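Local coordinates for protein phenylalanine--tRNA ligase beta subunit (Pyrococcus horikoshii, PDB 2CXI) that catalyses, as part of an alpha2-beta2 tetramer, the ATP-driven attachment of phenylalanine to tRNA(Phe), and carries the enzyme's amino acid-editing domain in this N-terminal fragment, at residues V6-L11 with G43-K48; M310-E315 with L323-F328; E95-I100 with Y156-K161; F283-D288 with G319-K324. All coordinates share one frame; numbering follows the deposited sequence.

Contact 1: residues V6-L11 with G43-K48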
loop_
_atom_site.group_PDB
_atom_site.type_symbol
_atom_site.label_atom_id
_atom_site.label_comp_id
_atom_site.label_asym_id
_atom_site.label_seq_id
_atom_site.Cartn_x
_atom_site.Cartn_y
_atom_site.Cartn_z
ATOM N N VAL A 6 -42.902 12.490 9.294
ATOM C CA VAL A 6 -42.619 11.087 9.485
ATOM C C VAL A 6 -43.788 10.222 8.998
ATOM O O VAL A 6 -44.971 10.661 8.955
ATOM C CB VAL A 6 -42.319 10.725 10.964
ATOM C CG1 VAL A 6 -41.011 11.401 11.485
ATOM C CG2 VAL A 6 -43.485 11.090 11.881
ATOM N N SER A 7 -43.450 8.980 8.664
ATOM C CA SER A 7 -44.462 8.026 8.302
ATOM C C SER A 7 -44.917 7.201 9.484
ATOM O O SER A 7 -44.090 6.696 10.247
ATOM C CB SER A 7 -43.980 7.178 7.097
ATOM O OG SER A 7 -44.490 5.884 7.147
ATOM N N LYS A 8 -46.245 7.098 9.676
ATOM C CA LYS A 8 -46.786 6.306 10.789
ATOM C C LYS A 8 -46.279 4.868 10.753
ATOM O O LYS A 8 -45.943 4.307 11.804
ATOM C CB LYS A 8 -48.324 6.300 10.804
ATOM C CG LYS A 8 -48.962 5.443 11.939
ATOM C CD LYS A 8 -50.529 5.595 11.839
ATOM C CE LYS A 8 -51.276 4.835 12.957
ATOM N NZ LYS A 8 -51.213 3.319 12.818
ATOM N N SER A 9 -46.257 4.259 9.568
ATOM C CA SER A 9 -45.817 2.846 9.476
ATOM C C SER A 9 -44.283 2.740 9.715
ATOM O O SER A 9 -43.802 1.722 10.243
ATOM C CB SER A 9 -46.240 2.205 8.131
ATOM O OG SER A 9 -45.509 2.785 7.056
ATOM N N ASP A 10 -43.538 3.783 9.359
ATOM C CA ASP A 10 -42.077 3.789 9.640
ATOM C C ASP A 10 -41.867 3.783 11.155
ATOM O O ASP A 10 -41.112 2.974 11.670
ATOM C CB ASP A 10 -41.394 4.973 8.970
ATOM C CG ASP A 10 -39.876 4.950 9.096
ATOM O OD1 ASP A 10 -39.287 3.863 8.977
ATOM O OD2 ASP A 10 -39.190 5.992 9.261
ATOM N N LEU A 11 -42.562 4.669 11.893
ATOM C CA LEU A 11 -42.473 4.687 13.357
ATOM C C LEU A 11 -42.826 3.346 13.989
ATOM O O LEU A 11 -42.100 2.834 14.880
ATOM C CB LEU A 11 -43.459 5.735 13.889
ATOM C CG LEU A 11 -43.136 7.203 14.197
ATOM C CD1 LEU A 11 -41.703 7.716 14.362
ATOM C CD2 LEU A 11 -44.134 8.216 13.625
ATOM N N GLY A 43 -53.554 6.280 0.904
ATOM C CA GLY A 43 -53.759 5.308 1.951
ATOM C C GLY A 43 -52.682 5.271 3.016
ATOM O O GLY A 43 -52.862 4.590 4.027
ATOM N N LYS A 44 -51.574 5.986 2.826
ATOM C CA LYS A 44 -50.494 5.934 3.813
ATOM C C LYS A 44 -50.542 7.140 4.759
ATOM O O LYS A 44 -50.666 8.253 4.291
ATOM C CB LYS A 44 -49.137 5.827 3.117
ATOM C CG LYS A 44 -47.996 5.706 4.066
ATOM C CD LYS A 44 -47.094 4.541 3.649
ATOM C CE LYS A 44 -46.023 5.011 2.685
ATOM N NZ LYS A 44 -44.941 5.786 3.360
ATOM N N VAL A 45 -50.446 6.899 6.069
ATOM C CA VAL A 45 -50.577 7.972 7.059
ATOM C C VAL A 45 -49.210 8.633 7.376
ATOM O O VAL A 45 -48.218 7.929 7.649
ATOM C CB VAL A 45 -51.286 7.478 8.364
ATOM C CG1 VAL A 45 -51.346 8.578 9.433
ATOM C CG2 VAL A 45 -52.707 6.924 8.063
ATOM N N TYR A 46 -49.208 9.968 7.405
ATOM C CA TYR A 46 -48.050 10.781 7.798
ATOM C C TYR A 46 -48.398 11.698 8.959
ATOM O O TYR A 46 -49.568 12.113 9.096
ATOM C CB TYR A 46 -47.586 11.625 6.615
ATOM C CG TYR A 46 -47.018 10.777 5.514
ATOM C CD1 TYR A 46 -45.683 10.395 5.528
ATOM C CD2 TYR A 46 -47.836 10.320 4.460
ATOM C CE1 TYR A 46 -45.157 9.587 4.500
ATOM C CE2 TYR A 46 -47.326 9.524 3.442
ATOM C CZ TYR A 46 -45.991 9.161 3.461
ATOM O OH TYR A 46 -45.484 8.371 2.438
ATOM N N PHE A 47 -47.410 11.944 9.820
ATOM C CA PHE A 47 -47.485 12.961 10.855
ATOM C C PHE A 47 -46.480 14.083 10.553
ATOM O O PHE A 47 -45.362 13.828 10.040
ATOM C CB PHE A 47 -47.124 12.385 12.241
ATOM C CG PHE A 47 -47.866 11.150 12.649
ATOM C CD1 PHE A 47 -49.184 10.892 12.234
ATOM C CD2 PHE A 47 -47.273 10.282 13.589
ATOM C CE1 PHE A 47 -49.855 9.767 12.680
ATOM C CE2 PHE A 47 -47.953 9.158 14.065
ATOM C CZ PHE A 47 -49.244 8.894 13.618
ATOM N N LYS A 48 -46.868 15.316 10.859
ATOM C CA LYS A 48 -45.889 16.362 11.082
ATOM C C LYS A 48 -45.715 16.512 12.605
ATOM O O LYS A 48 -46.679 16.765 13.348
ATOM C CB LYS A 48 -46.276 17.694 10.452
ATOM C CG LYS A 48 -45.161 18.769 10.649
ATOM C CD LYS A 48 -45.502 20.080 9.939
ATOM C CE LYS A 48 -45.892 19.843 8.469
ATOM N NZ LYS A 48 -44.700 19.575 7.596
HETATM O O HOH W 1 -47.366 5.578 7.016
#
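An outer strand that turns straight into a helix is the element at work here: V6 and S7 pair antiparallel with F47 and Y46, and the chain then coils into helix 8-15. V6 and F47 make the hydrogen-bonded pair, V6 N reaching F47 O at 2.9 Å while F47 N returns the bond to V6 O. One residue on, S7 and Y46 form a non-hydrogen-bonded pair in which S7 CB rests 3.7 Å from Y46 CE1. The backbone ladder outlasts the strand, because K8 N donates to V45 O at 2.9 Å. A water donates to the same V45 O at 2.6 Å, gripping this carbonyl a second time, and also binds S7 OG and S9 N. S7 OG in turn accepts from D10 N at 3.2 Å, capping the helix, and is hydrogen-bonded to D117 as well. On the face that carries V6 and F47, aliphatic atoms approach the phenyl ring obliquely: K8 CG lies 3.8 Å from F47 CZ, and L11 CD2 lies 3.8 Å from F47 CD2. With CG anti to the backbone N (chi1 178°), the K8 chain runs alongside V45 before its amine reaches E12. W24 adds an edge-to-face partner for F47. The whole is a serine N-cap at a strand-to-helix transition, with the first helical turn packed on the neighbouring strand.

Contact 2: residues M310-E315 with L323-F328; sequences MMYEVE and LKYPAF
Backbone pairing joins E313 and K324 as a hydrogen-bonded antiparallel pair: E313 N donates to K324 O at 2.8 Å, and K324 N to E313 O at 3.0 Å. Charge follows the same pair: E313 CG is anti to the backbone N (chi1 176°), which lays the extended chain alongside K324, and E313 OE2 meets K324 NZ in a long salt bridge of 3.7 Å. Apolar contacts hold the other face, where V314 CG2 lies 3.9 Å from L323 CD2. The Y312 ring extends this packing, its CD1 resting 3.8 Å from Y325 CB and also near L323 CB. Its hydroxyl is hydrogen-bonded to D341, a predicted magnesium ligand. With an alanine at Y312 this carboxylate is likely to lose a partner, and a gap to open beside L323 and Y325. In the Met-aromatic contact the selenium of M311, a selenomethionine, lies in the plane of the F328 ring at its edge, and M311 CE is 3.6 Å from F328 CZ. M311 itself has positive phi (79°), as the C-prime residue of a Schellman motif. A helix closed in this way and followed by a beta hairpin, strands 313-317 and 320-325, is the arrangement found here in the B5 domain.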
loop_
_atom_site.group_PDB
_atom_site.type_symbol
_atom_site.label_atom_id
_atom_site.label_comp_id
_atom_site.label_asym_id
_atom_site.label_seq_id
_atom_site.Cartn_x
_atom_site.Cartn_y
_atom_site.Cartn_z
HETATM N N MSE A 310 -35.280 7.131 30.763
HETATM C CA MSE A 310 -34.739 8.317 30.069
HETATM C C MSE A 310 -33.374 8.006 29.452
HETATM O O MSE A 310 -32.655 8.895 28.992
HETATM C CB MSE A 310 -34.670 9.506 31.020
HETATM C CG MSE A 310 -36.032 9.862 31.603
HETATM SE SE MSE A 310 -37.308 10.310 30.091
HETATM C CE MSE A 310 -36.516 12.028 29.440
HETATM N N MSE A 311 -33.060 6.717 29.429
HETATM C CA MSE A 311 -31.891 6.160 28.736
HETATM C C MSE A 311 -30.592 6.334 29.510
HETATM O O MSE A 311 -29.500 6.295 28.914
HETATM C CB MSE A 311 -31.752 6.693 27.299
HETATM C CG MSE A 311 -33.004 6.436 26.446
HETATM SE SE MSE A 311 -32.770 6.948 24.596
HETATM C CE MSE A 311 -32.483 8.687 24.824
ATOM N N TYR A 312 -30.693 6.459 30.838
ATOM C CA TYR A 312 -29.479 6.535 31.656
ATOM C C TYR A 312 -29.094 5.177 32.216
ATOM O O TYR A 312 -29.951 4.382 32.581
ATOM C CB TYR A 312 -29.603 7.477 32.874
ATOM C CG TYR A 312 -29.768 8.946 32.597
ATOM C CD1 TYR A 312 -28.667 9.829 32.656
ATOM C CD2 TYR A 312 -31.040 9.473 32.364
ATOM C CE1 TYR A 312 -28.837 11.199 32.432
ATOM C CE2 TYR A 312 -31.208 10.844 32.143
ATOM C CZ TYR A 312 -30.131 11.688 32.198
ATOM O OH TYR A 312 -30.330 13.037 31.990
ATOM N N GLU A 313 -27.789 4.955 32.346
ATOM C CA GLU A 313 -27.308 3.937 33.254
ATOM C C GLU A 313 -27.175 4.582 34.610
ATOM O O GLU A 313 -26.736 5.723 34.713
ATOM C CB GLU A 313 -25.963 3.339 32.820
ATOM C CG GLU A 313 -25.414 2.346 33.834
ATOM C CD GLU A 313 -24.031 1.869 33.455
ATOM O OE1 GLU A 313 -23.937 1.039 32.537
ATOM O OE2 GLU A 313 -23.059 2.338 34.079
ATOM N N VAL A 314 -27.572 3.863 35.652
ATOM C CA VAL A 314 -27.656 4.444 36.996
ATOM C C VAL A 314 -27.040 3.458 38.009
ATOM O O VAL A 314 -27.491 2.313 38.105
ATOM C CB VAL A 314 -29.145 4.692 37.435
ATOM C CG1 VAL A 314 -29.182 5.321 38.823
ATOM C CG2 VAL A 314 -29.927 5.537 36.408
ATOM N N GLU A 315 -26.017 3.931 38.719
ATOM C CA GLU A 315 -25.363 3.206 39.802
ATOM C C GLU A 315 -25.453 4.068 41.059
ATOM O O GLU A 315 -24.847 5.130 41.121
ATOM C CB GLU A 315 -23.884 2.920 39.463
ATOM C CG GLU A 315 -23.006 2.742 40.706
ATOM C CD GLU A 315 -21.614 2.190 40.399
ATOM O OE1 GLU A 315 -20.621 2.982 40.415
ATOM O OE2 GLU A 315 -21.520 0.959 40.144
ATOM N N LEU A 323 -24.067 8.341 36.851
ATOM C CA LEU A 323 -24.907 8.154 35.646
ATOM C C LEU A 323 -24.041 8.031 34.410
ATOM O O LEU A 323 -23.001 8.666 34.339
ATOM C CB LEU A 323 -25.807 9.374 35.434
ATOM C CG LEU A 323 -26.656 9.781 36.641
ATOM C CD1 LEU A 323 -27.360 11.132 36.337
ATOM C CD2 LEU A 323 -27.643 8.660 36.957
ATOM N N LYS A 324 -24.498 7.228 33.455
ATOM C CA LYS A 324 -23.985 7.291 32.096
ATOM C C LYS A 324 -25.184 7.596 31.180
ATOM O O LYS A 324 -26.279 7.141 31.442
ATOM C CB LYS A 324 -23.321 5.969 31.688
ATOM C CG LYS A 324 -22.005 5.710 32.433
ATOM C CD LYS A 324 -21.364 4.462 31.963
ATOM C CE LYS A 324 -20.106 4.228 32.797
ATOM N NZ LYS A 324 -19.693 2.826 32.619
ATOM N N TYR A 325 -24.942 8.348 30.113
ATOM C CA TYR A 325 -25.986 8.646 29.134
ATOM C C TYR A 325 -25.415 8.609 27.719
ATOM O O TYR A 325 -24.174 8.655 27.542
ATOM C CB TYR A 325 -26.665 9.991 29.479
ATOM C CG TYR A 325 -25.743 11.217 29.440
ATOM C CD1 TYR A 325 -25.018 11.616 30.574
ATOM C CD2 TYR A 325 -25.626 11.983 28.283
ATOM C CE1 TYR A 325 -24.201 12.780 30.562
ATOM C CE2 TYR A 325 -24.819 13.123 28.243
ATOM C CZ TYR A 325 -24.108 13.523 29.381
ATOM O OH TYR A 325 -23.305 14.658 29.317
ATOM N N PRO A 326 -26.292 8.477 26.713
ATOM C CA PRO A 326 -25.855 8.233 25.317
ATOM C C PRO A 326 -24.990 9.367 24.770
ATOM O O PRO A 326 -25.218 10.536 25.105
ATOM C CB PRO A 326 -27.170 8.191 24.537
ATOM C CG PRO A 326 -28.218 7.858 25.563
ATOM C CD PRO A 326 -27.771 8.496 26.836
ATOM N N ALA A 327 -23.981 9.018 23.963
ATOM C CA ALA A 327 -23.063 10.008 23.363
ATOM C C ALA A 327 -23.759 10.876 22.312
ATOM O O ALA A 327 -23.164 11.851 21.840
ATOM C CB ALA A 327 -21.858 9.287 22.707
ATOM N N PHE A 328 -24.991 10.516 21.930
ATOM C CA PHE A 328 -25.807 11.363 21.004
ATOM C C PHE A 328 -26.473 12.599 21.695
ATOM O O PHE A 328 -27.124 13.415 21.028
ATOM C CB PHE A 328 -26.811 10.522 20.167
ATOM C CG PHE A 328 -27.863 9.772 20.981
ATOM C CD1 PHE A 328 -27.898 8.386 20.950
ATOM C CD2 PHE A 328 -28.845 10.450 21.725
ATOM C CE1 PHE A 328 -28.845 7.667 21.679
ATOM C CE2 PHE A 328 -29.824 9.750 22.438
ATOM C CZ PHE A 328 -29.825 8.348 22.430
#

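Contact 3: residues E95-I100 with Y156-K161; sequences EKLKDI and YKAAEK
L97 O accepts from I100 N at 2.8 Å, a bond that tightens the turn from which L97 leans onto Y156 and A158. Polar ties between the two segments are indirect: the carboxylate of D94 takes K96 N on OD1 and A158 N on OD2. Within that frame the contact is apolar. L97 CG is anti to the carbonyl carbon (chi1 -77°), which aims its methyls at strand 154-159, and L97 CD1 stands over the centre of the Y156 ring, 3.5 Å from the centroid and only 7° off the ring normal, a well-centred CH-pi contact. The turn belongs to the connection between strands 84-93 and 103-110 of the large mixed sheet, and Y156 to A158 lie on strand 154-159 of the B3/4 domain, the parallel neighbour of 84-93; the turn thus folds back over the strand beside the one it leaves. The Y156 ring is tethered at its far end, where OH is hydrogen-bonded to R101 O. The other methyl of L97, CD2, reaches A158 CB at 4.0 Å. Beside it K96 CB touches A158 CB at 3.7 Å, while the rest of the lysine chain leads away. P200, on strand 199-204, packs against both L97 and Y156.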
loop_
_atom_site.group_PDB
_atom_site.type_symbol
_atom_site.label_atom_id
_atom_site.label_comp_id
_atom_site.label_asym_id
_atom_site.label_seq_id
_atom_site.Cartn_x
_atom_site.Cartn_y
_atom_site.Cartn_z
ATOM N N GLU A 95 -4.504 20.439 6.811
ATOM C CA GLU A 95 -4.262 21.551 7.735
ATOM C C GLU A 95 -4.529 22.882 7.089
ATOM O O GLU A 95 -4.840 23.855 7.770
ATOM C CB GLU A 95 -2.837 21.526 8.312
ATOM C CG GLU A 95 -1.721 21.745 7.303
ATOM C CD GLU A 95 -0.343 21.775 7.978
ATOM O OE1 GLU A 95 -0.279 21.933 9.236
ATOM O OE2 GLU A 95 0.672 21.626 7.252
ATOM N N LYS A 96 -4.461 22.925 5.768
ATOM C CA LYS A 96 -4.704 24.160 5.025
ATOM C C LYS A 96 -6.169 24.586 5.095
ATOM O O LYS A 96 -6.516 25.711 4.710
ATOM C CB LYS A 96 -4.284 24.022 3.574
ATOM C CG LYS A 96 -2.772 23.787 3.383
ATOM C CD LYS A 96 -2.396 24.206 1.953
ATOM C CE LYS A 96 -1.123 23.475 1.475
ATOM N NZ LYS A 96 -0.429 22.752 2.612
ATOM N N LEU A 97 -7.018 23.700 5.617
ATOM C CA LEU A 97 -8.440 24.050 5.851
ATOM C C LEU A 97 -8.672 24.777 7.194
ATOM O O LEU A 97 -9.805 25.142 7.521
ATOM C CB LEU A 97 -9.311 22.782 5.735
ATOM C CG LEU A 97 -9.601 22.303 4.303
ATOM C CD1 LEU A 97 -10.319 20.961 4.313
ATOM C CD2 LEU A 97 -10.410 23.369 3.465
ATOM N N LYS A 98 -7.601 24.941 7.980
ATOM C CA LYS A 98 -7.704 25.412 9.379
ATOM C C LYS A 98 -8.514 26.687 9.563
ATOM O O LYS A 98 -9.286 26.779 10.520
ATOM C CB LYS A 98 -6.338 25.555 10.049
ATOM C CG LYS A 98 -6.379 25.911 11.564
ATOM C CD LYS A 98 -7.110 24.836 12.417
ATOM C CE LYS A 98 -6.980 25.153 13.907
ATOM N NZ LYS A 98 -7.884 24.326 14.800
ATOM N N ASP A 99 -8.389 27.636 8.631
ATOM C CA ASP A 99 -9.095 28.899 8.734
ATOM C C ASP A 99 -10.138 28.986 7.635
ATOM O O ASP A 99 -10.614 30.069 7.294
ATOM C CB ASP A 99 -8.093 30.074 8.668
ATOM C CG ASP A 99 -8.686 31.388 9.175
ATOM O OD1 ASP A 99 -9.559 31.364 10.099
ATOM O OD2 ASP A 99 -8.338 32.489 8.675
ATOM N N ILE A 100 -10.526 27.834 7.074
ATOM C CA ILE A 100 -11.536 27.811 6.016
ATOM C C ILE A 100 -12.755 26.970 6.430
ATOM O O ILE A 100 -13.920 27.451 6.352
ATOM C CB ILE A 100 -10.906 27.288 4.655
ATOM C CG1 ILE A 100 -9.719 28.175 4.227
ATOM C CG2 ILE A 100 -11.991 27.134 3.549
ATOM C CD1 ILE A 100 -8.864 27.609 3.075
ATOM N N TYR A 156 -10.184 15.157 2.758
ATOM C CA TYR A 156 -10.903 16.405 2.936
ATOM C C TYR A 156 -9.830 17.520 2.855
ATOM O O TYR A 156 -8.982 17.648 3.754
ATOM C CB TYR A 156 -11.638 16.363 4.285
ATOM C CG TYR A 156 -12.316 17.655 4.656
ATOM C CD1 TYR A 156 -13.099 18.352 3.731
ATOM C CD2 TYR A 156 -12.214 18.153 5.962
ATOM C CE1 TYR A 156 -13.721 19.551 4.094
ATOM C CE2 TYR A 156 -12.857 19.322 6.334
ATOM C CZ TYR A 156 -13.593 20.017 5.377
ATOM O OH TYR A 156 -14.185 21.200 5.740
ATOM N N LYS A 157 -9.810 18.233 1.740
ATOM C CA LYS A 157 -8.676 19.097 1.401
ATOM C C LYS A 157 -9.023 20.527 0.992
ATOM O O LYS A 157 -10.150 20.823 0.590
ATOM C CB LYS A 157 -7.820 18.438 0.287
ATOM C CG LYS A 157 -8.540 18.371 -1.084
ATOM C CD LYS A 157 -7.564 17.920 -2.144
ATOM C CE LYS A 157 -8.236 17.937 -3.521
ATOM N NZ LYS A 157 -7.266 18.241 -4.670
ATOM N N ALA A 158 -8.020 21.407 1.078
ATOM C CA ALA A 158 -8.125 22.743 0.529
ATOM C C ALA A 158 -7.818 22.603 -0.959
ATOM O O ALA A 158 -6.746 22.157 -1.314
ATOM C CB ALA A 158 -7.107 23.683 1.218
ATOM N N ALA A 159 -8.785 22.954 -1.794
ATOM C CA ALA A 159 -8.677 22.871 -3.250
ATOM C C ALA A 159 -8.576 24.245 -3.936
ATOM O O ALA A 159 -9.210 25.228 -3.513
ATOM C CB ALA A 159 -9.882 22.127 -3.805
ATOM N N GLU A 160 -7.810 24.264 -5.029
ATOM C CA GLU A 160 -7.803 25.363 -5.988
ATOM C C GLU A 160 -9.212 25.618 -6.523
ATOM O O GLU A 160 -9.991 24.682 -6.748
ATOM C CB GLU A 160 -6.869 25.031 -7.169
ATOM C CG GLU A 160 -5.404 24.774 -6.795
ATOM C CD GLU A 160 -4.643 26.044 -6.390
ATOM O OE1 GLU A 160 -5.162 27.174 -6.586
ATOM O OE2 GLU A 160 -3.521 25.921 -5.849
ATOM N N LYS A 161 -9.512 26.896 -6.744
ATOM C CA LYS A 161 -10.815 27.327 -7.224
ATOM C C LYS A 161 -11.114 26.903 -8.682
ATOM O O LYS A 161 -12.266 26.985 -9.134
ATOM C CB LYS A 161 -10.934 28.844 -7.089
ATOM C CG LYS A 161 -10.786 29.345 -5.678
ATOM C CD LYS A 161 -11.082 30.818 -5.566
ATOM C CE LYS A 161 -10.694 31.285 -4.182
ATOM N NZ LYS A 161 -11.407 32.515 -3.737
#

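Contact 4: residues F283-D288 with G319-K324; sequences FEVELD and GRAKLK
V285 CG1 is the bump that fits between A321 and L323, 4.1 Å from A321 CB and equally far from L323 CD1. The small methyl of A321 leaves room on its other flank for L287, whose CD2 comes to 4.0 Å from A321 CB. L287 also packs on I303 and I316, and L287 N donates to G319 O at 2.7 Å. Cutting L287 back to an alanine removes CG and both CD methyls, which is likely to leave a gap beside A321 CB. Strands 281-286 and 320-325 are edge and centre of the three-stranded antiparallel sheet of the B5 domain, and E286 at the N-cap position starts helix 287-294. F283 pairs with L323 and V285 with A321, each through two backbone hydrogen bonds, such as A321 N to V285 O at 2.7 Å. On the sheet face opposite V285, R320 forms a ridge whose sound partner is E286: R320 NE bonds E286 OE2 at 2.9 Å, meeting it from above the carboxylate plane. With R320 CG between backbone N and carbonyl carbon (chi1 79°), later bends carry the guanidinium over to strand 281-286. E284 OE1 and R320 NH1 are both placed less surely, so that arm of the salt-bridge network is doubtful.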
loop_
_atom_site.group_PDB
_atom_site.type_symbol
_atom_site.label_atom_id
_atom_site.label_comp_id
_atom_site.label_asym_id
_atom_site.label_seq_id
_atom_site.Cartn_x
_atom_site.Cartn_y
_atom_site.Cartn_z
ATOM N N PHE A 283 -22.188 11.646 34.324
ATOM C CA PHE A 283 -22.659 12.685 35.225
ATOM C C PHE A 283 -22.955 12.062 36.594
ATOM O O PHE A 283 -23.289 10.894 36.693
ATOM C CB PHE A 283 -23.946 13.326 34.693
ATOM C CG PHE A 283 -24.131 14.768 35.123
ATOM C CD1 PHE A 283 -23.514 15.807 34.410
ATOM C CD2 PHE A 283 -24.942 15.087 36.227
ATOM C CE1 PHE A 283 -23.690 17.151 34.804
ATOM C CE2 PHE A 283 -25.130 16.446 36.624
ATOM C CZ PHE A 283 -24.509 17.463 35.920
ATOM N N GLU A 284 -22.846 12.869 37.645
ATOM C CA GLU A 284 -23.126 12.411 39.004
ATOM C C GLU A 284 -24.111 13.354 39.664
ATOM O O GLU A 284 -23.963 14.572 39.575
ATOM C CB GLU A 284 -21.836 12.361 39.834
ATOM C CG GLU A 284 -20.745 11.491 39.241
ATOM C CD GLU A 284 -19.648 11.150 40.256
ATOM O OE1 GLU A 284 -19.894 11.319 41.479
ATOM O OE2 GLU A 284 -18.563 10.687 39.837
ATOM N N VAL A 285 -25.125 12.795 40.305
ATOM C CA VAL A 285 -26.105 13.614 41.016
ATOM C C VAL A 285 -26.446 12.981 42.384
ATOM O O VAL A 285 -26.551 11.763 42.517
ATOM C CB VAL A 285 -27.409 13.862 40.156
ATOM C CG1 VAL A 285 -28.236 12.601 40.044
ATOM C CG2 VAL A 285 -28.232 15.040 40.716
ATOM N N GLU A 286 -26.638 13.828 43.383
ATOM C CA GLU A 286 -27.120 13.381 44.710
ATOM C C GLU A 286 -28.619 13.137 44.610
ATOM O O GLU A 286 -29.347 14.034 44.220
ATOM C CB GLU A 286 -26.860 14.511 45.736
ATOM C CG GLU A 286 -25.380 14.725 46.040
ATOM C CD GLU A 286 -24.785 13.541 46.782
ATOM O OE1 GLU A 286 -25.565 12.698 47.304
ATOM O OE2 GLU A 286 -23.540 13.433 46.834
ATOM N N LEU A 287 -29.099 11.949 44.978
ATOM C CA LEU A 287 -30.538 11.660 44.849
ATOM C C LEU A 287 -31.422 12.541 45.745
ATOM O O LEU A 287 -32.587 12.800 45.438
ATOM C CB LEU A 287 -30.823 10.190 45.088
ATOM C CG LEU A 287 -30.174 9.319 43.998
ATOM C CD1 LEU A 287 -30.100 7.897 44.440
ATOM C CD2 LEU A 287 -30.919 9.421 42.683
ATOM N N ASP A 288 -30.857 13.028 46.844
ATOM C CA ASP A 288 -31.643 13.923 47.692
ATOM C C ASP A 288 -31.836 15.306 47.035
ATOM O O ASP A 288 -32.824 15.964 47.306
ATOM C CB ASP A 288 -31.113 13.980 49.124
ATOM C CG ASP A 288 -32.201 14.366 50.128
ATOM O OD1 ASP A 288 -33.174 13.595 50.369
ATOM O OD2 ASP A 288 -32.168 15.458 50.692
ATOM N N GLY A 319 -26.704 7.155 48.450
ATOM C CA GLY A 319 -27.563 8.264 48.017
ATOM C C GLY A 319 -27.073 9.077 46.819
ATOM O O GLY A 319 -27.741 10.033 46.397
ATOM N N ARG A 320 -25.918 8.741 46.258
ATOM C CA ARG A 320 -25.529 9.438 45.032
ATOM C C ARG A 320 -25.406 8.581 43.790
ATOM O O ARG A 320 -24.878 7.467 43.831
ATOM C CB ARG A 320 -24.355 10.400 45.218
ATOM C CG ARG A 320 -22.978 9.821 45.260
ATOM C CD ARG A 320 -21.962 10.718 44.539
ATOM N NE ARG A 320 -22.356 12.132 44.542
ATOM C CZ ARG A 320 -21.719 13.096 43.884
ATOM N NH1 ARG A 320 -20.651 12.808 43.155
ATOM N NH2 ARG A 320 -22.150 14.346 43.944
ATOM N N ALA A 321 -25.978 9.094 42.700
ATOM C CA ALA A 321 -26.124 8.342 41.474
ATOM C C ALA A 321 -24.983 8.694 40.516
ATOM O O ALA A 321 -24.811 9.851 40.116
ATOM C CB ALA A 321 -27.493 8.611 40.856
ATOM N N LYS A 322 -24.179 7.687 40.192
ATOM C CA LYS A 322 -23.229 7.800 39.081
ATOM C C LYS A 322 -23.977 7.406 37.788
ATOM O O LYS A 322 -24.478 6.292 37.662
ATOM C CB LYS A 322 -22.021 6.893 39.321
ATOM C CG LYS A 322 -21.031 7.409 40.381
ATOM C CD LYS A 322 -19.761 6.494 40.427
ATOM C CE LYS A 322 -18.506 7.311 40.727
ATOM N NZ LYS A 322 -17.278 6.822 39.959
ATOM N N LEU A 323 -24.067 8.341 36.851
ATOM C CA LEU A 323 -24.907 8.154 35.646
ATOM C C LEU A 323 -24.041 8.031 34.410
ATOM O O LEU A 323 -23.001 8.666 34.339
ATOM C CB LEU A 323 -25.807 9.374 35.434
ATOM C CG LEU A 323 -26.656 9.781 36.641
ATOM C CD1 LEU A 323 -27.360 11.132 36.337
ATOM C CD2 LEU A 323 -27.643 8.660 36.957
ATOM N N LYS A 324 -24.498 7.228 33.455
ATOM C CA LYS A 324 -23.985 7.291 32.096
ATOM C C LYS A 324 -25.184 7.596 31.180
ATOM O O LYS A 324 -26.279 7.141 31.442
ATOM C CB LYS A 324 -23.321 5.969 31.688
ATOM C CG LYS A 324 -22.005 5.710 32.433
ATOM C CD LYS A 324 -21.364 4.462 31.963
ATOM C CE LYS A 324 -20.106 4.228 32.797
ATOM N NZ LYS A 324 -19.693 2.826 32.619
HETATM O O HOH W 2 -28.622 12.197 48.127
#

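Contacts 2 and 4 belong together: both use strand 320-325, share L323 and K324, and complete one three-stranded sheet in the B5 domain, with E315 O and K322 N probably hydrogen-bonded between them. Both lie near predicted magnesium ligands, Y312 by D341 and F283 by D337. Contact 2 is buried and mostly apolar; contacts 1, 3 and 4 are only partly buried, and contact 4 joins a hydrophobic face to an exposed one of charged side chains. Contact 1 also pairs strands and leads into a helix, but in a separate sheet, its centre about 29 Å from that of contact 2. Contact 3, across the chain's centre from contact 1, relies on side-chain packing instead of strand pairing.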